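Local coordinates for protein MYB21 (Trichomonas vaginalis, PDB 3OSG) that binds promoter DNA through its R2R3 Myb domain and probably acts as a nuclear transcription factor for RNA polymerase II genes, at residues D19-K23 against I36-F40. Sequence-based numbering, arbitrary orientation.
Sequences DEMLK and IAATF
Met21 and Phe40 reach toward each other from opposite directions, and the extended thioether chain lies across one face of the aromatic ring. With CG anti to the backbone N (chi1 -166°) and no bend beyond it, the methionine runs from the CZ end of the ring in over its middle. Met21 CG starts the overlap 3.5 Å from Phe40 CZ, and Met21 SD follows at 4.4 Å from the Phe40 ring centroid. The terminal methyl ends over the middle of the ring, with Met21 CE 4.0 Å from that centroid and practically on the ring normal. The pair illustrates how one flexible thioether can offer both its sulfur and its methyl to the same aromatic face, as a Met-aromatic and a CH-pi contact. The leading edge of the ring is turned to the backbone of the helix: Leu22 N lies in the ring plane, 3.5 Å from Phe40 CZ. The side chain of Leu22 crosses that of Phe40 at about a right angle, Leu22 CB lying 3.9 Å from Phe40 CZ. Farther along the interface Leu22 crosses Ile36, where Leu22 CD2 and Ile36 CG2 make a looser apolar touch at 4.2 Å. Ile36 O accepts from both Thr39 N and Thr39 OG1, the hydroxyl approaching nearly in line with the carbonyl, and lies at the Phe40 ring edge. No hydrogen bond bridges the two segments; Leu22, Ile36 and Phe40 are buried, with Met21 at the partly exposed margin. Within a Myb-like DNA-binding domain of the R2R3 fragment, of the helix-turn-helix clan, this packing joins helix 16-29 to helix 33-38 and the residues that follow it; Ile36 also rests on Ala25 and Val26, while Leu22 touches Arg51 and Leu56 of helix 45-56.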
ATOM      1  N   ASP A  19      -4.186  -9.661  -9.028  1.00 29.21           N
ATOM      2  CA  ASP A  19      -2.881  -9.512  -8.407  1.00 30.46           C
ATOM      3  C   ASP A  19      -1.853 -10.354  -9.166  1.00 34.94           C
ATOM      4  O   ASP A  19      -0.763  -9.877  -9.493  1.00 30.92           O
ATOM      5  CB  ASP A  19      -2.942  -9.933  -6.933  1.00 30.73           C
ATOM      6  CG  ASP A  19      -3.614  -8.885  -6.048  1.00 34.28           C
ATOM      7  OD1 ASP A  19      -3.788  -7.732  -6.506  1.00 30.77           O
ATOM      8  OD2 ASP A  19      -3.956  -9.206  -4.890  1.00 34.13           O
ATOM      9  N   GLU A  20      -2.216 -11.604  -9.452  1.00 39.44           N
ATOM     10  CA  GLU A  20      -1.345 -12.496 -10.212  1.00 40.69           C
ATOM     11  C   GLU A  20      -1.042 -11.911 -11.589  1.00 39.29           C
ATOM     12  O   GLU A  20       0.119 -11.763 -11.967  1.00 40.84           O
ATOM     13  CB  GLU A  20      -1.969 -13.884 -10.343  1.00 40.46           C
ATOM     14  CG  GLU A  20      -1.671 -14.787  -9.157  1.00 46.71           C
ATOM     15  CD  GLU A  20      -0.192 -14.802  -8.783  1.00 52.90           C
ATOM     16  OE1 GLU A  20       0.654 -15.113  -9.657  1.00 51.11           O
ATOM     17  OE2 GLU A  20       0.125 -14.502  -7.608  1.00 56.11           O
ATOM     18  N   MET A  21      -2.102 -11.586 -12.321  1.00 33.93           N
ATOM     19  CA  MET A  21      -2.019 -10.816 -13.549  1.00 38.03           C
ATOM     20  C   MET A  21      -1.036  -9.640 -13.443  1.00 39.39           C
ATOM     21  O   MET A  21      -0.116  -9.516 -14.258  1.00 37.52           O
ATOM     22  CB  MET A  21      -3.416 -10.316 -13.909  1.00 36.08           C
ATOM     23  CG  MET A  21      -3.554  -9.788 -15.311  1.00 39.30           C
ATOM     24  SD  MET A  21      -5.259  -9.883 -15.899  1.00 51.25           S
ATOM     25  CE  MET A  21      -5.169  -8.729 -17.263  1.00 38.25           C
ATOM     26  N   LEU A  22      -1.211  -8.793 -12.429  1.00 35.54           N
ATOM     27  CA  LEU A  22      -0.387  -7.588 -12.301  1.00 32.54           C
ATOM     28  C   LEU A  22       1.083  -7.937 -12.135  1.00 33.40           C
ATOM     29  O   LEU A  22       1.954  -7.314 -12.749  1.00 33.50           O
ATOM     30  CB  LEU A  22      -0.854  -6.732 -11.116  1.00 33.04           C
ATOM     31  CG  LEU A  22      -0.710  -5.203 -11.213  1.00 35.08           C
ATOM     32  CD1 LEU A  22      -0.985  -4.520  -9.879  1.00 26.13           C
ATOM     33  CD2 LEU A  22       0.634  -4.781 -11.726  1.00 32.83           C
ATOM     34  N   LYS A  23       1.360  -8.920 -11.286  1.00 37.35           N
ATOM     35  CA  LYS A  23       2.733  -9.368 -11.061  1.00 39.35           C
ATOM     36  C   LYS A  23       3.391  -9.811 -12.377  1.00 39.17           C
ATOM     37  O   LYS A  23       4.570  -9.558 -12.603  1.00 35.00           O
ATOM     38  CB  LYS A  23       2.773 -10.522 -10.062  1.00 42.26           C
ATOM     39  CG  LYS A  23       2.254 -10.205  -8.674  1.00 42.80           C
ATOM     40  CD  LYS A  23       2.181 -11.487  -7.846  1.00 42.60           C
ATOM     41  CE  LYS A  23       1.397 -11.280  -6.550  1.00 47.54           C
ATOM     42  NZ  LYS A  23       0.998 -12.567  -5.894  1.00 51.21           N
ATOM     43  N   ILE A  36       0.807  -1.420 -18.891  1.00 24.82           N
ATOM     44  CA  ILE A  36       0.329  -2.435 -17.975  1.00 26.53           C
ATOM     45  C   ILE A  36      -1.189  -2.355 -17.832  1.00 24.96           C
ATOM     46  O   ILE A  36      -1.872  -3.353 -18.006  1.00 26.80           O
ATOM     47  CB  ILE A  36       1.016  -2.341 -16.623  1.00 27.54           C
ATOM     48  CG1 ILE A  36       2.442  -2.869 -16.748  1.00 30.63           C
ATOM     49  CG2 ILE A  36       0.233  -3.151 -15.571  1.00 27.34           C
ATOM     50  CD1 ILE A  36       3.289  -2.674 -15.525  1.00 29.21           C
ATOM     51  N   ALA A  37      -1.715  -1.162 -17.574  1.00 23.92           N
ATOM     52  CA  ALA A  37      -3.151  -1.001 -17.315  1.00 27.74           C
ATOM     53  C   ALA A  37      -4.011  -1.279 -18.558  1.00 28.08           C
ATOM     54  O   ALA A  37      -5.199  -1.594 -18.453  1.00 24.21           O
ATOM     55  CB  ALA A  37      -3.442   0.403 -16.765  1.00 25.07           C
ATOM     56  N   ALA A  38      -3.415  -1.153 -19.737  1.00 24.26           N
ATOM     57  CA  ALA A  38      -4.147  -1.458 -20.961  1.00 29.08           C
ATOM     58  C   ALA A  38      -4.627  -2.908 -20.974  1.00 29.49           C
ATOM     59  O   ALA A  38      -5.629  -3.232 -21.600  1.00 33.66           O
ATOM     60  CB  ALA A  38      -3.289  -1.158 -22.201  1.00 26.80           C
ATOM     61  N   THR A  39      -3.923  -3.785 -20.274  1.00 30.81           N
ATOM     62  CA  THR A  39      -4.269  -5.198 -20.285  1.00 30.01           C
ATOM     63  C   THR A  39      -5.330  -5.539 -19.241  1.00 33.65           C
ATOM     64  O   THR A  39      -5.789  -6.674 -19.174  1.00 35.79           O
ATOM     65  CB  THR A  39      -3.016  -6.064 -20.091  1.00 34.82           C
ATOM     66  OG1 THR A  39      -2.715  -6.170 -18.704  1.00 32.62           O
ATOM     67  CG2 THR A  39      -1.817  -5.416 -20.796  1.00 32.46           C
ATOM     68  N   PHE A  40      -5.725  -4.540 -18.448  1.00 30.53           N
ATOM     69  CA  PHE A  40      -6.767  -4.680 -17.426  1.00 27.62           C
ATOM     70  C   PHE A  40      -7.990  -3.874 -17.826  1.00 26.99           C
ATOM     71  O   PHE A  40      -7.970  -2.656 -17.763  1.00 27.45           O
ATOM     72  CB  PHE A  40      -6.285  -4.130 -16.079  1.00 28.09           C
ATOM     73  CG  PHE A  40      -5.270  -4.985 -15.390  1.00 25.57           C
ATOM     74  CD1 PHE A  40      -5.633  -5.778 -14.321  1.00 34.19           C
ATOM     75  CD2 PHE A  40      -3.953  -4.983 -15.798  1.00 30.03           C
ATOM     76  CE1 PHE A  40      -4.700  -6.557 -13.679  1.00 35.20           C
ATOM     77  CE2 PHE A  40      -3.015  -5.759 -15.164  1.00 33.33           C
ATOM     78  CZ  PHE A  40      -3.387  -6.545 -14.101  1.00 36.03           C
TER